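Local coordinates for uncharacterized protein MJ1062 (Methanocaldococcus jannaschii, PDB 3EO4) that is of unknown function but carries a GNAT-type acetyltransferase domain at its C-terminal end, modelled here, and so probably transfers acyl groups, at residues K13-Q18 with I66-E71; I131-I136 with N156-E161. All blocks are in the same frame, centred on the assembly; numbering follows the deposited sequence.

Contact 1 of 2, residues K13-Q18 with I66-E71; sequences KIIIRQ and IILLRE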
ATOM      1  N   LYS A  13      15.533  -0.369 -14.820  1.00 31.91           N
ATOM      2  CA  LYS A  13      15.324   0.986 -15.252  1.00 30.73           C
ATOM      3  C   LYS A  13      14.282   1.602 -14.357  1.00 29.54           C
ATOM      4  O   LYS A  13      13.308   0.954 -13.983  1.00 29.06           O
ATOM      5  CB  LYS A  13      14.842   0.986 -16.698  1.00 30.91           C
ATOM      6  CG  LYS A  13      14.943   2.313 -17.385  1.00 32.56           C
ATOM      7  CD  LYS A  13      15.026   2.111 -18.880  1.00 36.54           C
ATOM      8  CE  LYS A  13      14.602   3.362 -19.632  1.00 39.08           C
ATOM      9  NZ  LYS A  13      15.415   4.561 -19.241  1.00 40.27           N
ATOM     10  N   ILE A  14      14.518   2.851 -13.991  1.00 28.91           N
ATOM     11  CA  ILE A  14      13.566   3.656 -13.236  1.00 27.73           C
ATOM     12  C   ILE A  14      12.928   4.647 -14.194  1.00 27.47           C
ATOM     13  O   ILE A  14      13.624   5.345 -14.919  1.00 26.79           O
ATOM     14  CB  ILE A  14      14.255   4.443 -12.125  1.00 27.67           C
ATOM     15  CG1 ILE A  14      14.690   3.507 -10.985  1.00 29.11           C
ATOM     16  CG2 ILE A  14      13.325   5.512 -11.583  1.00 26.95           C
ATOM     17  CD1 ILE A  14      16.018   2.842 -11.180  1.00 30.34           C
ATOM     18  N   ILE A  15      11.598   4.690 -14.181  1.00 26.71           N
ATOM     19  CA  ILE A  15      10.806   5.656 -14.926  1.00 25.48           C
ATOM     20  C   ILE A  15       9.894   6.355 -13.917  1.00 24.85           C
ATOM     21  O   ILE A  15       9.446   5.744 -12.923  1.00 24.26           O
ATOM     22  CB  ILE A  15       9.967   4.936 -15.993  1.00 25.95           C
ATOM     23  CG1 ILE A  15      10.887   4.166 -16.946  1.00 26.35           C
ATOM     24  CG2 ILE A  15       9.128   5.921 -16.800  1.00 26.09           C
ATOM     25  CD1 ILE A  15      10.550   2.687 -17.089  1.00 28.57           C
ATOM     26  N   ILE A  16       9.638   7.638 -14.138  1.00 23.14           N
ATOM     27  CA  ILE A  16       8.641   8.324 -13.355  1.00 21.78           C
ATOM     28  C   ILE A  16       7.556   8.845 -14.295  1.00 21.26           C
ATOM     29  O   ILE A  16       7.865   9.287 -15.405  1.00 21.41           O
ATOM     30  CB  ILE A  16       9.237   9.453 -12.494  1.00 21.97           C
ATOM     31  CG1 ILE A  16       9.859  10.557 -13.353  1.00 21.64           C
ATOM     32  CG2 ILE A  16      10.245   8.892 -11.500  1.00 22.74           C
ATOM     33  CD1 ILE A  16       9.984  11.866 -12.613  1.00 21.47           C
ATOM     34  N   ARG A  17       6.295   8.731 -13.875  1.00 19.34           N
ATOM     35  CA  ARG A  17       5.157   9.216 -14.658  1.00 18.49           C
ATOM     36  C   ARG A  17       4.182   9.903 -13.702  1.00 17.72           C
ATOM     37  O   ARG A  17       4.103   9.530 -12.507  1.00 17.24           O
ATOM     38  CB  ARG A  17       4.463   8.078 -15.422  1.00 17.74           C
ATOM     39  CG  ARG A  17       3.837   6.985 -14.528  1.00 19.20           C
ATOM     40  CD  ARG A  17       2.435   6.524 -15.012  1.00 19.87           C
ATOM     41  NE  ARG A  17       1.853   5.523 -14.104  1.00 21.97           N
ATOM     42  CZ  ARG A  17       1.029   5.777 -13.070  1.00 20.29           C
ATOM     43  NH1 ARG A  17       0.655   7.021 -12.775  1.00 15.36           N
ATOM     44  NH2 ARG A  17       0.573   4.767 -12.323  1.00 18.07           N
ATOM     45  N   GLN A  18       3.444  10.897 -14.193  1.00 17.86           N
ATOM     46  CA  GLN A  18       2.542  11.612 -13.280  1.00 18.56           C
ATOM     47  C   GLN A  18       1.503  10.672 -12.690  1.00 18.47           C
ATOM     48  O   GLN A  18       1.100   9.664 -13.296  1.00 17.07           O
ATOM     49  CB  GLN A  18       1.899  12.888 -13.864  1.00 19.10           C
ATOM     50  CG  GLN A  18       1.539  12.829 -15.330  1.00 21.72           C
ATOM     51  CD  GLN A  18       0.664  14.006 -15.817  1.00 24.75           C
ATOM     52  OE1 GLN A  18       0.147  13.974 -16.948  1.00 28.36           O
ATOM     53  NE2 GLN A  18       0.482  15.027 -14.979  1.00 23.79           N
ATOM     54  N   ILE A  66       4.473   8.804  -9.811  1.00 15.54           N
ATOM     55  CA  ILE A  66       4.682   7.445  -9.389  1.00 15.87           C
ATOM     56  C   ILE A  66       6.030   7.014  -9.964  1.00 16.58           C
ATOM     57  O   ILE A  66       6.345   7.304 -11.129  1.00 16.51           O
ATOM     58  CB  ILE A  66       3.585   6.507  -9.992  1.00 16.74           C
ATOM     59  CG1 ILE A  66       2.184   7.004  -9.614  1.00 16.33           C
ATOM     60  CG2 ILE A  66       3.766   5.086  -9.531  1.00 15.46           C
ATOM     61  CD1 ILE A  66       1.961   7.070  -8.088  1.00 18.25           C
ATOM     62  N   ILE A  67       6.795   6.292  -9.156  1.00 16.71           N
ATOM     63  CA  ILE A  67       8.071   5.711  -9.569  1.00 16.64           C
ATOM     64  C   ILE A  67       7.835   4.282 -10.068  1.00 17.23           C
ATOM     65  O   ILE A  67       7.295   3.452  -9.352  1.00 17.26           O
ATOM     66  CB  ILE A  67       9.057   5.670  -8.388  1.00 16.95           C
ATOM     67  CG1 ILE A  67       9.204   7.069  -7.753  1.00 15.28           C
ATOM     68  CG2 ILE A  67      10.385   5.049  -8.830  1.00 15.66           C
ATOM     69  CD1 ILE A  67       9.891   7.064  -6.392  1.00 15.07           C
ATOM     70  N   LEU A  68       8.237   4.013 -11.298  1.00 16.58           N
ATOM     71  CA  LEU A  68       8.059   2.716 -11.888  1.00 17.92           C
ATOM     72  C   LEU A  68       9.400   2.026 -11.966  1.00 17.89           C
ATOM     73  O   LEU A  68      10.380   2.640 -12.344  1.00 19.15           O
ATOM     74  CB  LEU A  68       7.516   2.895 -13.288  1.00 18.10           C
ATOM     75  CG  LEU A  68       6.010   3.010 -13.568  1.00 19.84           C
ATOM     76  CD1 LEU A  68       5.155   3.462 -12.408  1.00 17.85           C
ATOM     77  CD2 LEU A  68       5.755   3.838 -14.844  1.00 18.45           C
ATOM     78  N   LEU A  69       9.454   0.753 -11.602  1.00 17.95           N
ATOM     79  CA  LEU A  69      10.680  -0.009 -11.726  1.00 17.05           C
ATOM     80  C   LEU A  69      10.452  -1.033 -12.828  1.00 17.14           C
ATOM     81  O   LEU A  69       9.483  -1.785 -12.786  1.00 16.17           O
ATOM     82  CB  LEU A  69      11.080  -0.684 -10.400  1.00 16.42           C
ATOM     83  CG  LEU A  69      12.201  -1.740 -10.498  1.00 16.74           C
ATOM     84  CD1 LEU A  69      13.568  -1.158 -10.904  1.00 17.22           C
ATOM     85  CD2 LEU A  69      12.354  -2.541  -9.237  1.00 14.59           C
ATOM     86  N   ARG A  70      11.347  -1.029 -13.813  1.00 17.34           N
ATOM     87  CA  ARG A  70      11.308  -1.982 -14.894  1.00 18.22           C
ATOM     88  C   ARG A  70      12.345  -3.038 -14.582  1.00 18.29           C
ATOM     89  O   ARG A  70      13.529  -2.745 -14.391  1.00 18.87           O
ATOM     90  CB  ARG A  70      11.624  -1.330 -16.247  1.00 18.86           C
ATOM     91  CG  ARG A  70      11.513  -2.301 -17.412  1.00 21.97           C
ATOM     92  CD  ARG A  70      11.972  -1.682 -18.719  1.00 28.71           C
ATOM     93  NE  ARG A  70      11.228  -0.458 -19.038  1.00 34.26           N
ATOM     94  CZ  ARG A  70      10.138  -0.416 -19.808  1.00 36.35           C
ATOM     95  NH1 ARG A  70       9.641  -1.533 -20.339  1.00 36.27           N
ATOM     96  NH2 ARG A  70       9.537   0.749 -20.046  1.00 36.96           N
ATOM     97  N   GLU A  71      11.887  -4.272 -14.522  1.00 17.70           N
ATOM     98  CA  GLU A  71      12.725  -5.373 -14.128  1.00 17.71           C
ATOM     99  C   GLU A  71      12.224  -6.586 -14.867  1.00 16.22           C
ATOM    100  O   GLU A  71      11.019  -6.807 -14.929  1.00 14.58           O
ATOM    101  CB  GLU A  71      12.547  -5.542 -12.646  1.00 18.05           C
ATOM    102  CG  GLU A  71      13.262  -6.669 -12.031  1.00 22.08           C
ATOM    103  CD  GLU A  71      13.271  -6.452 -10.543  1.00 29.28           C
ATOM    104  OE1 GLU A  71      13.911  -5.458 -10.100  1.00 29.50           O
ATOM    105  OE2 GLU A  71      12.598  -7.239  -9.839  1.00 31.92           O
TER
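The backbone N of L68 is bonded to I15 O at 2.7 Å, with a nearly straight N-H...O angle of 170°, and I15 N answers by binding L68 O at 3.0 Å. The same reciprocal pattern recurs two residues away in both directions: R70 N reaches K13 O at 2.8 Å, and I66 N reaches R17 O. Between these pairs, I14 CA makes a CA-H...O contact to L68 O and I16 CA one to I66 O. I15, L68, R17, I66, K13 and R70 share one face. There R17 and I66 run side by side, and I66 covers one face of the guanidinium toward its rim, I66 CG1 being 3.5 Å from R17 NH1. R17 reaches this place because its CG sits between the backbone N and the carbonyl carbon (chi1 63°) and the chain bends at chi2, while its CG packs on L68 CD2 at 3.7 Å, the two side chains crossing at about a right angle. Bonds from NH1 to Q18 O, in the guanidinium plane, and to D23, a salt bridge, help fix the rotation of the group. Farther along, I15 CD1 meets R70 NH2 obliquely at 3.7 Å, and the ammonium of K13 is bonded to N4. On the opposite face I14 and I67 stand side by side, pointing the same way, with their CG2 methyls 4.1 Å apart; I14, I16 and I67 pack against helix 107-121. This is a regular antiparallel pair inside the N-terminal sheet of the GNAT fold, one face of which is covered by a helix.

Contact 2 of 2, residues I131-I136 with N156-E161; sequences ILENNI and NEWIYE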
ATOM      1  N   ILE A 131      13.719  16.954   6.115  1.00 17.38           N
ATOM      2  CA  ILE A 131      14.011  15.597   6.574  1.00 17.08           C
ATOM      3  C   ILE A 131      14.043  15.496   8.097  1.00 17.83           C
ATOM      4  O   ILE A 131      14.678  16.328   8.785  1.00 17.62           O
ATOM      5  CB  ILE A 131      15.335  15.033   5.964  1.00 17.32           C
ATOM      6  CG1 ILE A 131      15.419  15.272   4.438  1.00 16.82           C
ATOM      7  CG2 ILE A 131      15.460  13.530   6.223  1.00 16.00           C
ATOM      8  CD1 ILE A 131      16.815  14.969   3.825  1.00 11.44           C
ATOM      9  N   LEU A 132      13.353  14.487   8.623  1.00 18.21           N
ATOM     10  CA  LEU A 132      13.438  14.208  10.063  1.00 19.02           C
ATOM     11  C   LEU A 132      14.800  13.597  10.405  1.00 19.10           C
ATOM     12  O   LEU A 132      15.356  12.790   9.630  1.00 18.32           O
ATOM     13  CB  LEU A 132      12.339  13.265  10.527  1.00 18.89           C
ATOM     14  CG  LEU A 132      10.892  13.679  10.728  1.00 20.47           C
ATOM     15  CD1 LEU A 132      10.330  12.671  11.683  1.00 22.45           C
ATOM     16  CD2 LEU A 132      10.693  15.114  11.295  1.00 18.77           C
ATOM     17  N   GLU A 133      15.321  14.022  11.546  1.00 18.78           N
ATOM     18  CA  GLU A 133      16.608  13.603  12.055  1.00 20.11           C
ATOM     19  C   GLU A 133      16.802  12.094  12.054  1.00 20.12           C
ATOM     20  O   GLU A 133      17.936  11.639  11.921  1.00 21.30           O
ATOM     21  CB  GLU A 133      16.780  14.083  13.490  1.00 20.89           C
ATOM     22  CG  GLU A 133      16.999  15.548  13.601  1.00 24.27           C
ATOM     23  CD  GLU A 133      17.112  15.999  15.029  1.00 28.58           C
ATOM     24  OE1 GLU A 133      16.366  15.442  15.867  1.00 31.81           O
ATOM     25  OE2 GLU A 133      17.928  16.912  15.311  1.00 29.15           O
ATOM     26  N   ASN A 134      15.722  11.328  12.229  1.00 18.63           N
ATOM     27  CA  ASN A 134      15.841   9.882  12.379  1.00 17.41           C
ATOM     28  C   ASN A 134      15.868   9.190  11.029  1.00 16.93           C
ATOM     29  O   ASN A 134      16.196   8.010  10.934  1.00 16.23           O
ATOM     30  CB  ASN A 134      14.731   9.299  13.296  1.00 17.00           C
ATOM     31  CG  ASN A 134      13.324   9.459  12.710  1.00 17.54           C
ATOM     32  OD1 ASN A 134      12.978  10.520  12.217  1.00 17.91           O
ATOM     33  ND2 ASN A 134      12.513   8.396  12.765  1.00 16.15           N
ATOM     34  N   ASN A 135      15.539   9.940   9.975  1.00 17.23           N
ATOM     35  CA  ASN A 135      15.458   9.371   8.647  1.00 17.15           C
ATOM     36  C   ASN A 135      16.839   9.285   7.992  1.00 18.04           C
ATOM     37  O   ASN A 135      17.155  10.075   7.088  1.00 17.65           O
ATOM     38  CB  ASN A 135      14.465  10.144   7.794  1.00 16.63           C
ATOM     39  CG  ASN A 135      14.042   9.374   6.547  1.00 16.21           C
ATOM     40  OD1 ASN A 135      14.616   8.335   6.217  1.00 13.07           O
ATOM     41  ND2 ASN A 135      13.019   9.885   5.855  1.00 13.71           N
ATOM     42  N   ILE A 136      17.653   8.331   8.464  1.00 18.48           N
ATOM     43  CA  ILE A 136      19.035   8.190   7.996  1.00 19.28           C
ATOM     44  C   ILE A 136      19.200   7.852   6.502  1.00 19.57           C
ATOM     45  O   ILE A 136      20.143   8.326   5.864  1.00 19.70           O
ATOM     46  CB  ILE A 136      19.968   7.332   8.955  1.00 20.10           C
ATOM     47  CG1 ILE A 136      21.061   6.581   8.181  1.00 19.49           C
ATOM     48  CG2 ILE A 136      19.186   6.392   9.870  1.00 20.33           C
ATOM     49  CD1 ILE A 136      22.298   7.394   8.011  1.00 21.81           C
ATOM     50  N   ASN A 156      13.025  18.568  15.393  1.00 21.71           N
ATOM     51  CA  ASN A 156      13.640  17.327  14.857  1.00 20.68           C
ATOM     52  C   ASN A 156      13.675  17.204  13.309  1.00 20.27           C
ATOM     53  O   ASN A 156      13.895  16.114  12.759  1.00 19.64           O
ATOM     54  CB  ASN A 156      12.965  16.073  15.461  1.00 20.39           C
ATOM     55  CG  ASN A 156      13.114  15.967  16.999  1.00 22.12           C
ATOM     56  OD1 ASN A 156      12.615  15.014  17.581  1.00 23.61           O
ATOM     57  ND2 ASN A 156      13.776  16.941  17.647  1.00 21.59           N
ATOM     58  N   GLU A 157      13.441  18.321  12.630  1.00 19.65           N
ATOM     59  CA  GLU A 157      13.354  18.392  11.171  1.00 19.19           C
ATOM     60  C   GLU A 157      14.410  19.390  10.628  1.00 19.05           C
ATOM     61  O   GLU A 157      14.613  20.472  11.201  1.00 18.35           O
ATOM     62  CB  GLU A 157      11.947  18.846  10.785  1.00 18.63           C
ATOM     63  CG  GLU A 157      11.595  18.776   9.314  1.00 21.02           C
ATOM     64  CD  GLU A 157      10.252  19.433   9.015  1.00 21.88           C
ATOM     65  OE1 GLU A 157      10.086  20.626   9.331  1.00 21.84           O
ATOM     66  OE2 GLU A 157       9.372  18.767   8.451  1.00 24.65           O
ATOM     67  N   TRP A 158      15.066  19.011   9.528  1.00 18.72           N
ATOM     68  CA  TRP A 158      16.132  19.802   8.927  1.00 17.92           C
ATOM     69  C   TRP A 158      15.881  20.055   7.455  1.00 18.09           C
ATOM     70  O   TRP A 158      15.395  19.180   6.741  1.00 17.34           O
ATOM     71  CB  TRP A 158      17.464  19.059   9.055  1.00 17.96           C
ATOM     72  CG  TRP A 158      17.859  18.942  10.441  1.00 19.20           C
ATOM     73  CD1 TRP A 158      17.631  17.893  11.268  1.00 19.77           C
ATOM     74  CD2 TRP A 158      18.491  19.952  11.229  1.00 20.54           C
ATOM     75  NE1 TRP A 158      18.109  18.168  12.519  1.00 21.21           N
ATOM     76  CE2 TRP A 158      18.638  19.433  12.527  1.00 20.50           C
ATOM     77  CE3 TRP A 158      18.963  21.244  10.956  1.00 20.32           C
ATOM     78  CZ2 TRP A 158      19.240  20.147  13.552  1.00 19.27           C
ATOM     79  CZ3 TRP A 158      19.563  21.961  11.980  1.00 19.09           C
ATOM     80  CH2 TRP A 158      19.694  21.407  13.262  1.00 20.61           C
ATOM     81  N   ILE A 159      16.245  21.252   7.006  1.00 17.96           N
ATOM     82  CA  ILE A 159      16.215  21.578   5.588  1.00 17.35           C
ATOM     83  C   ILE A 159      17.607  21.362   5.022  1.00 17.32           C
ATOM     84  O   ILE A 159      18.607  21.780   5.644  1.00 17.78           O
ATOM     85  CB  ILE A 159      15.840  23.053   5.356  1.00 17.78           C
ATOM     86  CG1 ILE A 159      14.704  23.496   6.301  1.00 17.42           C
ATOM     87  CG2 ILE A 159      15.582  23.321   3.870  1.00 16.60           C
ATOM     88  CD1 ILE A 159      13.477  22.623   6.257  1.00 18.94           C
ATOM     89  N   TYR A 160      17.636  20.699   3.868  1.00 15.84           N
ATOM     90  CA  TYR A 160      18.810  20.386   3.097  1.00 16.12           C
ATOM     91  C   TYR A 160      18.583  21.005   1.717  1.00 16.41           C
ATOM     92  O   TYR A 160      17.522  20.786   1.130  1.00 15.51           O
ATOM     93  CB  TYR A 160      18.919  18.861   2.925  1.00 15.95           C
ATOM     94  CG  TYR A 160      19.360  18.116   4.158  1.00 16.40           C
ATOM     95  CD1 TYR A 160      20.644  17.618   4.247  1.00 16.48           C
ATOM     96  CD2 TYR A 160      18.484  17.898   5.234  1.00 17.78           C
ATOM     97  CE1 TYR A 160      21.072  16.948   5.378  1.00 15.98           C
ATOM     98  CE2 TYR A 160      18.901  17.221   6.376  1.00 18.06           C
ATOM     99  CZ  TYR A 160      20.198  16.761   6.431  1.00 18.69           C
ATOM    100  OH  TYR A 160      20.632  16.077   7.520  1.00 20.21           O
ATOM    101  N   GLU A 161      19.560  21.759   1.198  1.00 16.37           N
ATOM    102  CA  GLU A 161      19.375  22.500  -0.055  1.00 17.10           C
ATOM    103  C   GLU A 161      20.435  22.137  -1.056  1.00 16.88           C
ATOM    104  O   GLU A 161      21.536  21.722  -0.684  1.00 17.45           O
ATOM    105  CB  GLU A 161      19.406  24.014   0.152  1.00 16.58           C
ATOM    106  CG  GLU A 161      18.472  24.501   1.226  1.00 20.92           C
ATOM    107  CD  GLU A 161      18.149  25.996   1.144  1.00 26.88           C
ATOM    108  OE1 GLU A 161      17.145  26.406   1.779  1.00 29.34           O
ATOM    109  OE2 GLU A 161      18.879  26.760   0.453  1.00 28.56           O
TER
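The indole of W158 has E133 at its edge: E133 CG lies near the ring plane, and OE2 accepts the bond from NE1 at 3.1 Å with an N-H...O angle of 159°. Both residues belong to an antiparallel pairing in the C-terminal sheet of the GNAT fold, where strand 126-132 ends and its chain turns into helix 136-144. E133 turns its anti side to the indole nitrogen, which lies 23° out of the carboxylate plane, while carboxylate and ring planes are inclined by 32°. K149 and K152 add cation-pi contacts to this indole. The second ring, Y160, is met off-centre by the methyl I131 CD1, 4.1 Å from its centroid, in a CH-pi contact where the two side chains cross at about a right angle. With CG1 beside its backbone N, I131 extends CD1 to that ring. I131 and W158 form the hydrogen-bonded pair, W158 N to I131 O at 2.8 Å; L132 and E157 form the next, non-hydrogen-bonded one, with L132 CD2 near E157 CB. The carboxylate of E157 is gripped by salt bridges to R154 and R130. A type I turn from L132 ends at N135, the N-cap of helix 136-144. Just where the strand pairing ends, E133 N still binds N156 O at 2.8 Å, while L132 CA approaches that same oxygen to 3.3 Å.

From the N terminus, strand 13-18 is followed by the helices of residues 24-58 before the chain returns along strand 63-71, and contact 1 closes that loop. The chain then runs through strands 74-84 and 92-97 and helix 107-121, which packs on contact 1, before strand 126-132 opens contact 2. Contact 2 closes a shorter loop made of helix 136-144 and strand 148-150. The two loops follow in series, neither nested nor crossed. The centres of the two contacts lie about 25 Å apart on opposite sides of the chain's centre. Contact 1 joins strands of the N-terminal sheet, contact 2 strands of the C-terminal one.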